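Local structure of L-glyceraldehyde 3-phosphate reductase (Clostridium beijerinckii, 6HG6) at residues A[7-12]-A[89-94]; A[49-54]-A[300-305]; A[101-106]-A[120-125]; A[114-119]-A[147-152]. The protein binds NADPH and is an aldo-keto reductase that probably reduces aldehydes such as furfural and methylglyoxal to alcohols. All coordinates share one frame; numbering follows the deposited sequence. Where two conformers were deposited one is given.

Interaction 1 of 4, residues A[7-12]-A[89-94]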
# COMPACT_ATOMS: atom_id res chain seq x y z
N LYS A 7 21.17 -0.28 13.10
CA LYS A 7 22.22 0.24 12.20
C LYS A 7 22.25 -0.59 10.90
O LYS A 7 22.74 -0.08 9.90
CB LYS A 7 23.58 0.20 12.89
CG LYS A 7 23.81 1.24 14.00
CD LYS A 7 23.33 2.67 13.70
CE LYS A 7 24.24 3.79 14.18
NZ LYS A 7 24.97 3.44 15.42
N ASN A 8 21.71 -1.80 10.89
CA ASN A 8 21.71 -2.69 9.70
C ASN A 8 20.44 -2.52 8.87
O ASN A 8 20.26 -3.27 7.91
CB ASN A 8 21.83 -4.16 10.14
CG ASN A 8 23.13 -4.46 10.85
OD1 ASN A 8 24.18 -3.91 10.52
ND2 ASN A 8 23.07 -5.37 11.80
N ARG A 9 19.58 -1.55 9.16
CA ARG A 9 18.24 -1.50 8.53
C ARG A 9 18.28 -1.28 7.02
O ARG A 9 17.32 -1.66 6.39
CB ARG A 9 17.36 -0.47 9.23
CG ARG A 9 17.84 0.95 9.05
CD ARG A 9 17.02 1.88 9.88
NE ARG A 9 17.47 3.26 9.83
CZ ARG A 9 18.46 3.76 10.54
NH1 ARG A 9 19.22 3.02 11.32
NH2 ARG A 9 18.74 5.04 10.41
N TYR A 10 19.38 -0.78 6.43
CA TYR A 10 19.41 -0.59 4.96
C TYR A 10 20.25 -1.67 4.29
O TYR A 10 20.47 -1.58 3.10
CB TYR A 10 19.91 0.82 4.63
CG TYR A 10 19.05 1.91 5.22
CD1 TYR A 10 17.71 1.95 4.91
CD2 TYR A 10 19.54 2.87 6.10
CE1 TYR A 10 16.86 2.90 5.43
CE2 TYR A 10 18.70 3.83 6.65
CZ TYR A 10 17.35 3.85 6.32
OH TYR A 10 16.44 4.75 6.77
N ASN A 11 20.67 -2.70 5.00
CA ASN A 11 21.60 -3.71 4.44
C ASN A 11 20.92 -4.71 3.49
O ASN A 11 21.65 -5.21 2.61
CB ASN A 11 22.32 -4.43 5.57
CG ASN A 11 23.31 -3.49 6.20
OD1 ASN A 11 23.99 -3.83 7.17
ND2 ASN A 11 23.45 -2.33 5.60
N GLU A 12 19.63 -4.98 3.62
CA GLU A 12 19.00 -6.10 2.86
C GLU A 12 17.84 -5.63 1.99
O GLU A 12 17.69 -6.14 0.88
CB GLU A 12 18.45 -7.15 3.82
CG GLU A 12 19.54 -7.87 4.60
CD GLU A 12 20.33 -8.85 3.77
OE1 GLU A 12 21.51 -9.04 4.09
OE2 GLU A 12 19.74 -9.47 2.82
N ARG A 89 11.85 10.91 10.98
CA ARG A 89 10.76 11.28 10.04
C ARG A 89 11.29 11.51 8.63
O ARG A 89 10.56 11.18 7.65
CB ARG A 89 9.95 12.47 10.56
CG ARG A 89 8.66 12.71 9.79
CD ARG A 89 8.88 13.70 8.69
NE ARG A 89 7.64 13.82 7.91
CZ ARG A 89 7.26 13.01 6.92
NH1 ARG A 89 7.99 11.95 6.59
NH2 ARG A 89 6.14 13.23 6.26
N ASP A 90 12.51 12.03 8.49
CA ASP A 90 13.02 12.33 7.13
C ASP A 90 13.51 11.04 6.43
O ASP A 90 13.91 11.11 5.29
CB ASP A 90 14.05 13.44 7.20
CG ASP A 90 13.44 14.78 7.54
OD1 ASP A 90 12.22 14.92 7.49
OD2 ASP A 90 14.24 15.70 7.87
N GLU A 91 13.54 9.93 7.14
CA GLU A 91 13.83 8.61 6.56
C GLU A 91 12.54 7.88 6.26
O GLU A 91 12.65 6.71 5.81
CB GLU A 91 14.70 7.83 7.53
CG GLU A 91 16.13 8.29 7.53
CD GLU A 91 16.95 7.63 8.62
OE1 GLU A 91 17.17 6.42 8.54
OE2 GLU A 91 17.32 8.36 9.56
N LEU A 92 11.37 8.46 6.54
CA LEU A 92 10.10 7.72 6.35
C LEU A 92 9.29 8.33 5.24
O LEU A 92 9.32 9.53 5.07
CB LEU A 92 9.29 7.73 7.64
CG LEU A 92 9.94 7.08 8.84
CD1 LEU A 92 9.07 7.23 10.07
CD2 LEU A 92 10.27 5.63 8.57
N LEU A 93 8.55 7.52 4.52
CA LEU A 93 7.49 8.01 3.63
C LEU A 93 6.17 7.65 4.30
O LEU A 93 5.90 6.44 4.59
CB LEU A 93 7.48 7.39 2.24
CG LEU A 93 8.67 7.66 1.38
CD1 LEU A 93 8.45 7.01 0.02
CD2 LEU A 93 8.98 9.14 1.30
N ILE A 94 5.40 8.68 4.61
CA ILE A 94 4.10 8.52 5.26
C ILE A 94 3.04 8.97 4.28
O ILE A 94 3.14 10.06 3.71
CB ILE A 94 4.07 9.32 6.56
CG1 ILE A 94 5.21 8.91 7.49
CG2 ILE A 94 2.69 9.17 7.18
CD1 ILE A 94 5.46 9.89 8.62
O HOH W 1 15.13 5.98 4.69
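Tyr10 and Glu91 mark the closest backbone approach, yet their CA atoms are 10.9 Å apart. No backbone bond joins the two segments, and side chains span the gap. Residues 8-11 form a type I beta turn, with Asn11 N bonded to Asn8 O. Residues 89-91 are the last of a short 3-10 turn, and strand 93-98 starts just beyond, at Leu93.

One carboxylate oxygen, Glu91 OE1, receives both partners. Arg9 NH2 reaches it at 2.8 Å in a nearly straight salt bridge, with an N-H...O angle of 172°. OE1 lies close to the guanidinium plane and offers its syn lone pair. A weak bond from Arg9 NE, 3.4 Å from Glu91 OE1, adds to the grip. Tyr10 OH donates to the anti lone pair of Glu91 OE1 over 2.5 Å, at the edge of its ring.

The fold is a TIM barrel. Strand 93-98 is its third strand, and segment 7-12 belongs to the N-terminal extension that precedes the barrel. Phe53 of helix 42-54 touches Arg9, Tyr10 and Glu91.

Arg9 CG sits between its backbone N and carbonyl carbon (chi1 66°), which lays CG over the centre of the Tyr10 ring, 3.8 Å above its plane. A water donates to Tyr10 OH and to Glu91 O, 2.8 Å from the latter, adding a second link beside the carboxylate.

Interaction 2 of 4, residues A[49-54]-A[300-305]. With NDP (NADPH dihydro-nicotinamide-adenine-dinucleotide phosphate), chain B.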
# COMPACT_ATOMS: atom_id res chain seq x y z
N CYS A 49 5.87 -1.33 14.11
CA CYS A 49 6.52 -0.21 13.38
C CYS A 49 8.03 -0.32 13.49
O CYS A 49 8.69 -0.16 12.48
CB CYS A 49 6.03 1.13 13.89
SG CYS A 49 4.31 1.43 13.40
N PHE A 50 8.55 -0.54 14.69
CA PHE A 50 9.98 -0.66 14.96
C PHE A 50 10.52 -1.84 14.15
O PHE A 50 11.61 -1.72 13.55
CB PHE A 50 10.25 -0.86 16.45
CG PHE A 50 9.80 0.27 17.34
CD1 PHE A 50 9.64 1.56 16.85
CD2 PHE A 50 9.73 0.06 18.71
CE1 PHE A 50 9.23 2.59 17.68
CE2 PHE A 50 9.37 1.10 19.55
CZ PHE A 50 9.15 2.36 19.04
N THR A 51 9.83 -2.98 14.16
CA THR A 51 10.27 -4.17 13.40
C THR A 51 10.32 -3.81 11.91
O THR A 51 11.32 -4.12 11.28
CB THR A 51 9.37 -5.38 13.65
OG1 THR A 51 9.40 -5.61 15.06
CG2 THR A 51 9.84 -6.58 12.88
N ALA A 52 9.31 -3.12 11.39
CA ALA A 52 9.24 -2.75 9.97
C ALA A 52 10.47 -1.90 9.61
O ALA A 52 11.22 -2.25 8.69
CB ALA A 52 7.97 -2.00 9.70
N PHE A 53 10.69 -0.83 10.36
CA PHE A 53 11.79 0.12 10.06
C PHE A 53 13.14 -0.57 10.25
O PHE A 53 14.05 -0.33 9.44
CB PHE A 53 11.65 1.38 10.91
CG PHE A 53 12.59 2.50 10.53
CD1 PHE A 53 12.60 2.98 9.24
CD2 PHE A 53 13.40 3.11 11.48
CE1 PHE A 53 13.49 3.99 8.85
CE2 PHE A 53 14.27 4.12 11.11
CZ PHE A 53 14.31 4.56 9.80
N ASP A 54 13.30 -1.41 11.27
CA ASP A 54 14.58 -2.10 11.53
C ASP A 54 14.95 -3.00 10.35
O ASP A 54 16.12 -3.34 10.26
CB ASP A 54 14.54 -2.91 12.82
CG ASP A 54 14.71 -2.09 14.09
OD1 ASP A 54 14.96 -0.89 13.99
OD2 ASP A 54 14.68 -2.72 15.17
N SER A 300 -0.10 -8.55 12.35
CA SER A 300 -0.59 -8.51 13.75
C SER A 300 0.60 -8.76 14.68
O SER A 300 0.51 -8.44 15.87
CB SER A 300 -1.72 -9.51 14.00
OG SER A 300 -1.36 -10.81 13.59
N LYS A 301 1.68 -9.36 14.18
CA LYS A 301 2.82 -9.72 15.04
C LYS A 301 4.12 -9.54 14.24
O LYS A 301 4.13 -9.67 13.02
CB LYS A 301 2.60 -11.10 15.66
CG LYS A 301 2.54 -12.26 14.69
CD LYS A 301 2.11 -13.56 15.37
CE LYS A 301 2.21 -14.77 14.47
NZ LYS A 301 1.49 -15.93 15.05
N PRO A 302 5.21 -9.14 14.94
CA PRO A 302 6.51 -8.87 14.30
C PRO A 302 7.05 -10.02 13.45
O PRO A 302 7.59 -9.76 12.38
CB PRO A 302 7.45 -8.67 15.50
CG PRO A 302 6.52 -8.13 16.58
CD PRO A 302 5.26 -8.96 16.40
N SER A 303 6.81 -11.27 13.84
CA SER A 303 7.33 -12.45 13.10
C SER A 303 6.82 -12.40 11.66
O SER A 303 7.53 -12.90 10.78
CB SER A 303 6.97 -13.75 13.78
OG SER A 303 5.56 -13.87 13.93
N GLN A 304 5.62 -11.85 11.40
CA GLN A 304 5.08 -11.81 10.02
C GLN A 304 5.90 -10.85 9.18
O GLN A 304 6.13 -11.15 8.01
CB GLN A 304 3.60 -11.45 9.99
CG GLN A 304 2.78 -12.56 10.63
CD GLN A 304 1.36 -12.12 10.89
OE1 GLN A 304 1.09 -10.92 11.01
NE2 GLN A 304 0.48 -13.09 11.07
N ILE A 305 6.33 -9.72 9.74
CA ILE A 305 7.19 -8.78 9.00
C ILE A 305 8.50 -9.51 8.65
O ILE A 305 8.93 -9.47 7.50
CB ILE A 305 7.40 -7.52 9.84
CG1 ILE A 305 6.05 -6.84 10.07
CG2 ILE A 305 8.38 -6.58 9.15
CD1 ILE A 305 6.10 -5.59 10.91
PA NDP B . -2.10 -8.53 3.20
O1A NDP B . -2.85 -9.08 2.03
O2A NDP B . -0.61 -8.47 3.29
O5B NDP B . -2.68 -9.17 4.56
C5B NDP B . -2.08 -8.80 5.83
C4B NDP B . -2.50 -9.79 6.89
O4B NDP B . -2.11 -11.12 6.43
C3B NDP B . -1.86 -9.64 8.27
O3B NDP B . -2.57 -8.76 9.14
C2B NDP B . -1.90 -11.08 8.78
O2B NDP B . -3.23 -11.33 9.22
C1B NDP B . -1.61 -11.87 7.51
N9A NDP B . -0.20 -12.13 7.23
C8A NDP B . 0.77 -11.21 6.90
N7A NDP B . 1.93 -11.75 6.65
C5A NDP B . 1.72 -13.11 6.81
C6A NDP B . 2.57 -14.23 6.68
N6A NDP B . 3.86 -14.14 6.34
N1A NDP B . 2.04 -15.46 6.90
C2A NDP B . 0.75 -15.54 7.24
N3A NDP B . -0.15 -14.57 7.39
C4A NDP B . 0.41 -13.36 7.16
O3 NDP B . -2.52 -6.98 3.36
PN NDP B . -3.84 -6.20 3.84
O1N NDP B . -3.79 -6.12 5.33
O2N NDP B . -5.06 -6.73 3.17
O5D NDP B . -3.53 -4.74 3.23
C5D NDP B . -2.20 -4.20 3.42
C4D NDP B . -2.27 -2.69 3.37
O4D NDP B . -2.75 -2.29 2.08
C3D NDP B . -3.24 -2.02 4.33
O3D NDP B . -2.69 -1.96 5.64
C2D NDP B . -3.38 -0.65 3.65
O2D NDP B . -2.27 0.16 3.95
C1D NDP B . -3.40 -1.02 2.17
N1N NDP B . -4.77 -1.14 1.63
C2N NDP B . -5.23 -0.21 0.73
C3N NDP B . -6.56 -0.09 0.41
C7N NDP B . -6.98 0.97 -0.58
O7N NDP B . -6.16 1.80 -1.01
N7N NDP B . -8.26 0.98 -0.94
C4N NDP B . -7.52 -1.04 1.06
C5N NDP B . -6.89 -2.13 1.85
C6N NDP B . -5.59 -2.18 2.03
P2B NDP B . -3.42 -12.37 10.44
O1X NDP B . -2.22 -12.44 11.36
O2X NDP B . -4.66 -11.87 11.16
O3X NDP B . -3.66 -13.68 9.70
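Thr51 and Ala52 meet Pro302 and Ile305 in a partly buried, mainly apolar contact between two outer helices of the TIM barrel. Helix 42-54 follows the first barrel strand, and helix 302-308 follows the eighth. Strands 28-31 and 294-297 are neighbours in the closed sheet, so this contact joins the helices that follow the first and the last strand, where the barrel closes. No hydrogen bond crosses it.

Thr51 carries much of the contact. Its CG2 is anti to the backbone N and lies 4.0 Å from Ile305 CG2. Its OG1 lies 3.7 Å from Pro302 CB, with the two side chains crossing at about a right angle. The hydroxyl is hydrogen-bonded to Glu47 O, one turn back in its own helix. Ala52 meets Ile305 with two atoms: its CA lies 4.0 Å from Ile305 CG2, and its CB is 4.2 Å from Ile305 CD1. Leu48 also touches Pro302 and Ile305, which extends the apolar patch along helix 42-54.

Another face of segment 300-305 serves the cofactor. Its Ser300 and Gln304 belong to the NADPH site, along with Glu307 and Asn308. Ser300 N bonds to Gln304 OE1 at 3.0 Å, which helps to fix the rotation of the amide and turns NE2 to the 2'-phosphate. Ser300 OG donates to the same phosphate oxygen, O1X, at 2.9 Å. Gln304 NE2 also reaches O1X, 2.8 Å away, with an N-H...O angle of 168°.

Interaction 3 of 4, residues A[101-106]-A[120-125]. With EDO (1,2-ethanediol), chain J.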
# COMPACT_ATOMS: atom_id res chain seq x y z
N LYS A 101 -15.59 6.74 3.08
CA LYS A 101 -16.42 7.40 4.11
C LYS A 101 -15.56 7.62 5.35
O LYS A 101 -14.95 6.64 5.86
CB LYS A 101 -17.67 6.62 4.45
CG LYS A 101 -18.56 7.38 5.42
CD LYS A 101 -19.83 6.67 5.65
CE LYS A 101 -20.72 7.44 6.58
NZ LYS A 101 -22.05 6.82 6.59
N MET A 102 -15.49 8.86 5.79
CA MET A 102 -14.74 9.22 7.01
C MET A 102 -15.71 9.75 8.06
O MET A 102 -15.57 9.33 9.22
CB MET A 102 -13.67 10.26 6.69
CG MET A 102 -12.91 10.71 7.92
SD MET A 102 -11.85 9.34 8.49
CE MET A 102 -11.39 9.99 10.09
N TRP A 103 -16.61 10.68 7.73
CA TRP A 103 -17.57 11.22 8.72
C TRP A 103 -18.92 11.33 8.04
O TRP A 103 -19.01 11.07 6.84
CB TRP A 103 -17.06 12.52 9.36
CG TRP A 103 -16.93 13.72 8.45
CD1 TRP A 103 -17.94 14.57 8.08
CD2 TRP A 103 -15.72 14.25 7.88
NE1 TRP A 103 -17.44 15.55 7.26
CE2 TRP A 103 -16.09 15.39 7.13
CE3 TRP A 103 -14.38 13.85 7.83
CZ2 TRP A 103 -15.16 16.16 6.42
CZ3 TRP A 103 -13.47 14.61 7.13
CH2 TRP A 103 -13.86 15.73 6.39
N GLU A 104 -19.95 11.55 8.83
CA GLU A 104 -21.32 11.51 8.29
C GLU A 104 -21.60 12.76 7.47
O GLU A 104 -20.96 13.76 7.71
CB GLU A 104 -22.35 11.42 9.42
CG GLU A 104 -22.19 10.17 10.27
CD GLU A 104 -22.38 8.86 9.53
OE1 GLU A 104 -23.22 8.78 8.60
OE2 GLU A 104 -21.64 7.90 9.85
N GLY A 105 -22.52 12.65 6.52
CA GLY A 105 -23.04 13.82 5.79
C GLY A 105 -22.34 14.03 4.46
O GLY A 105 -21.43 13.31 4.09
N PRO A 106 -22.75 15.07 3.70
CA PRO A 106 -22.29 15.25 2.32
C PRO A 106 -20.84 15.67 2.10
O PRO A 106 -20.39 15.64 0.96
CB PRO A 106 -23.26 16.32 1.78
CG PRO A 106 -23.62 17.11 3.00
CD PRO A 106 -23.71 16.08 4.11
N LEU A 120 -7.55 16.19 4.83
CA LEU A 120 -6.08 16.29 4.95
C LEU A 120 -5.71 17.07 6.20
O LEU A 120 -4.81 16.68 6.87
CB LEU A 120 -5.48 16.94 3.72
CG LEU A 120 -3.97 17.13 3.76
CD1 LEU A 120 -3.20 15.85 3.93
CD2 LEU A 120 -3.55 17.88 2.51
N ASP A 121 -6.37 18.17 6.50
CA ASP A 121 -6.07 18.93 7.72
C ASP A 121 -6.29 18.05 8.95
O ASP A 121 -5.47 18.11 9.92
CB ASP A 121 -6.93 20.18 7.76
CG ASP A 121 -6.50 21.30 6.84
OD1 ASP A 121 -5.39 21.16 6.26
OD2 ASP A 121 -7.30 22.31 6.69
N GLN A 122 -7.38 17.30 8.98
CA GLN A 122 -7.64 16.39 10.13
C GLN A 122 -6.52 15.36 10.23
O GLN A 122 -6.06 15.13 11.38
CB GLN A 122 -8.95 15.62 10.00
CG GLN A 122 -10.22 16.44 10.12
CD GLN A 122 -11.45 15.55 10.06
OE1 GLN A 122 -11.38 14.28 10.05
NE2 GLN A 122 -12.62 16.18 10.10
N SER A 123 -6.10 14.76 9.09
CA SER A 123 -5.03 13.72 9.08
C SER A 123 -3.72 14.28 9.63
O SER A 123 -3.07 13.63 10.44
CB SER A 123 -4.81 13.19 7.71
OG SER A 123 -5.92 12.40 7.34
N LEU A 124 -3.36 15.49 9.21
CA LEU A 124 -2.10 16.09 9.68
C LEU A 124 -2.17 16.34 11.18
O LEU A 124 -1.14 16.14 11.87
CB LEU A 124 -1.82 17.36 8.89
CG LEU A 124 -1.56 17.15 7.40
CD1 LEU A 124 -1.42 18.52 6.71
CD2 LEU A 124 -0.29 16.31 7.19
N LYS A 125 -3.34 16.73 11.67
CA LYS A 125 -3.52 17.03 13.11
C LYS A 125 -3.42 15.72 13.90
O LYS A 125 -2.70 15.69 14.89
CB LYS A 125 -4.83 17.77 13.34
CG LYS A 125 -5.08 18.15 14.79
CD LYS A 125 -6.36 18.93 14.97
CE LYS A 125 -6.83 18.96 16.42
NZ LYS A 125 -5.97 19.86 17.21
C1 EDO J . -7.42 23.71 4.27
O1 EDO J . -6.56 24.33 5.21
C2 EDO J . -7.41 24.36 2.95
O2 EDO J . -8.25 25.50 2.88
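Trp103 holds its CG between the backbone N and the carbonyl carbon (chi1 65°), and Gln122 extends its chain beyond CG. Together these torsions bring the amide of Gln122 over one face of the indole. The contact is at the surface of the TIM barrel. It folds the loop that follows the third strand, 93-98, back onto the next helix, 113-127.

The amide lies over the six-membered part of the indole, toward its rim. Gln122 NE2 is 3.4 Å above the ring plane, and its nearest atom is Trp103 CZ3 at 3.5 Å. Gln122 OE1 is almost as near, 3.6 Å from the same Trp103 CZ3. Ring and amide planes are 38° apart, so the amide is tilted against the ring rather than flat on it. Gln122 OE1 has its polar partner in Arg126 NH1, one turn on, which limits how the amide can turn.

Tyr115 meets the indole edge-to-face, and Ala118 also touches it. Within the loop, Lys101 NZ makes a salt bridge to Glu104 OE1 at 3.0 Å. Met102 adds a looser contact beside the tryptophan: its methyl carbon CE lies 4.3 Å from Gln122 OE1.

Interaction 4 of 4, residues A[114-119]-A[147-152]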
# COMPACT_ATOMS: atom_id res chain seq x y z
N LYS A 114 -13.97 20.13 -0.83
CA LYS A 114 -14.30 20.34 0.61
C LYS A 114 -13.85 19.13 1.44
O LYS A 114 -13.09 19.30 2.38
CB LYS A 114 -15.79 20.61 0.75
CG LYS A 114 -16.35 20.38 2.14
CD LYS A 114 -15.87 21.36 3.16
CE LYS A 114 -16.75 21.30 4.41
NZ LYS A 114 -16.43 22.37 5.38
N TYR A 115 -14.26 17.92 1.06
CA TYR A 115 -13.91 16.72 1.85
C TYR A 115 -12.41 16.50 1.81
O TYR A 115 -11.79 16.22 2.85
CB TYR A 115 -14.72 15.54 1.33
CG TYR A 115 -14.22 14.22 1.83
CD1 TYR A 115 -13.96 13.99 3.17
CD2 TYR A 115 -14.02 13.17 0.94
CE1 TYR A 115 -13.51 12.75 3.60
CE2 TYR A 115 -13.59 11.93 1.36
CZ TYR A 115 -13.33 11.72 2.70
OH TYR A 115 -12.83 10.51 3.10
N ILE A 116 -11.83 16.51 0.62
CA ILE A 116 -10.41 16.13 0.45
C ILE A 116 -9.56 17.06 1.30
O ILE A 116 -8.73 16.59 2.06
CB ILE A 116 -10.03 16.08 -1.04
CG1 ILE A 116 -10.73 14.92 -1.75
CG2 ILE A 116 -8.53 16.07 -1.18
CD1 ILE A 116 -10.54 14.93 -3.26
N LEU A 117 -9.75 18.38 1.19
CA LEU A 117 -8.88 19.31 1.93
C LEU A 117 -9.22 19.30 3.41
O LEU A 117 -8.28 19.41 4.19
CB LEU A 117 -8.95 20.69 1.28
CG LEU A 117 -8.43 20.74 -0.16
CD1 LEU A 117 -8.54 22.17 -0.67
CD2 LEU A 117 -7.00 20.29 -0.20
N ALA A 118 -10.47 19.30 3.81
CA ALA A 118 -10.83 19.22 5.25
C ALA A 118 -10.24 17.94 5.85
O ALA A 118 -9.69 17.98 6.95
CB ALA A 118 -12.33 19.29 5.45
N SER A 119 -10.31 16.83 5.14
CA SER A 119 -9.77 15.55 5.62
C SER A 119 -8.26 15.63 5.79
O SER A 119 -7.74 15.19 6.80
CB SER A 119 -10.10 14.43 4.69
OG SER A 119 -9.63 13.24 5.30
N GLU A 147 -11.40 16.87 -12.49
CA GLU A 147 -10.64 18.15 -12.37
C GLU A 147 -10.74 18.71 -10.94
O GLU A 147 -9.76 19.34 -10.47
CB GLU A 147 -11.20 19.12 -13.42
CG GLU A 147 -11.01 18.67 -14.87
CD GLU A 147 -11.88 17.57 -15.50
OE1 GLU A 147 -12.90 17.14 -14.88
OE2 GLU A 147 -11.51 17.16 -16.66
N GLU A 148 -11.88 18.55 -10.27
CA GLU A 148 -12.08 19.05 -8.88
C GLU A 148 -11.26 18.21 -7.92
O GLU A 148 -10.59 18.81 -7.06
CB GLU A 148 -13.55 19.11 -8.48
CG GLU A 148 -13.73 19.55 -7.04
CD GLU A 148 -15.18 19.79 -6.61
OE1 GLU A 148 -16.07 19.97 -7.49
OE2 GLU A 148 -15.41 19.81 -5.39
N SER A 149 -11.32 16.88 -7.99
CA SER A 149 -10.58 15.99 -7.08
C SER A 149 -9.07 16.17 -7.28
O SER A 149 -8.32 16.27 -6.31
CB SER A 149 -11.01 14.55 -7.25
OG SER A 149 -12.41 14.42 -7.18
N MET A 150 -8.64 16.28 -8.53
CA MET A 150 -7.20 16.40 -8.83
C MET A 150 -6.70 17.80 -8.42
O MET A 150 -5.60 17.89 -7.86
CB MET A 150 -6.92 16.12 -10.32
CG MET A 150 -7.20 14.65 -10.73
SD MET A 150 -6.39 13.39 -9.71
CE MET A 150 -7.65 12.98 -8.51
N MET A 151 -7.49 18.83 -8.61
CA MET A 151 -7.09 20.20 -8.16
C MET A 151 -6.98 20.22 -6.63
O MET A 151 -6.16 20.99 -6.11
CB MET A 151 -8.06 21.26 -8.68
CG MET A 151 -7.85 21.54 -10.14
SD MET A 151 -8.94 22.85 -10.79
CE MET A 151 -8.30 24.17 -9.75
N ALA A 152 -7.77 19.41 -5.92
CA ALA A 152 -7.67 19.30 -4.45
C ALA A 152 -6.32 18.69 -4.09
O ALA A 152 -5.66 19.20 -3.18
CB ALA A 152 -8.85 18.50 -3.90
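Apolar contacts dominate this buried meeting of helices 113-127 and 146-158. Ile116 CG2 lies 3.7 Å from Ala152 CB. This branch is anti to the backbone N, while CG1 lies beside that N (chi1 -69°) and carries CD1 to Ser149. Ile116 CD1 is 4.0 Å from both CA and CB of Ser149. Ala152 CB is thus covered by Ile116, and Leu117 CG stands further off, 4.4 Å away.

Contacts with polar atoms are few. Leu117 CD2 approaches Ala152 O at 3.4 Å, a van der Waals contact with the backbone. Ser149 turns its hydroxyl to Gly111 O, so its CB is the side-chain atom that faces Ile116. No hydrogen bond links the two segments.

The axes of segments 114-119 and 147-152 run nearly parallel, 17° apart, and come within 9.4 Å of each other. These are successive outer helices of the TIM barrel, on either side of strand 132-137 in the chain. Phe135 and His137 of that strand touch Ile116, and His137 also touches Ser149.

With small residues on helix 146-158 and branched ones on helix 113-127, the hold comes from shape and apolar burial rather than from directed bonds.

Interactions 2 and 4 both pair outer helices of the barrel, mainly through apolar contacts. Interaction 4 is buried, and interaction 2 is partly buried with NADPH-binding residues on one of its segments. Interactions 1 and 3 lie at the surface: one ties the N-terminal loop to the 3-10 segment before strand 93-98, the other ties a loop to helix 113-127. There polar groups do the work: a shared carboxylate oxygen in interaction 1, an amide over an indole in interaction 3. Interactions 3 and 4 share helix 113-127, and Trp103 packs on Tyr115 between them. Interactions 1 and 2 meet at Phe53, which touches Leu92 and Glu91. Interactions 2 and 4 lie on opposite sides of the chain's centre.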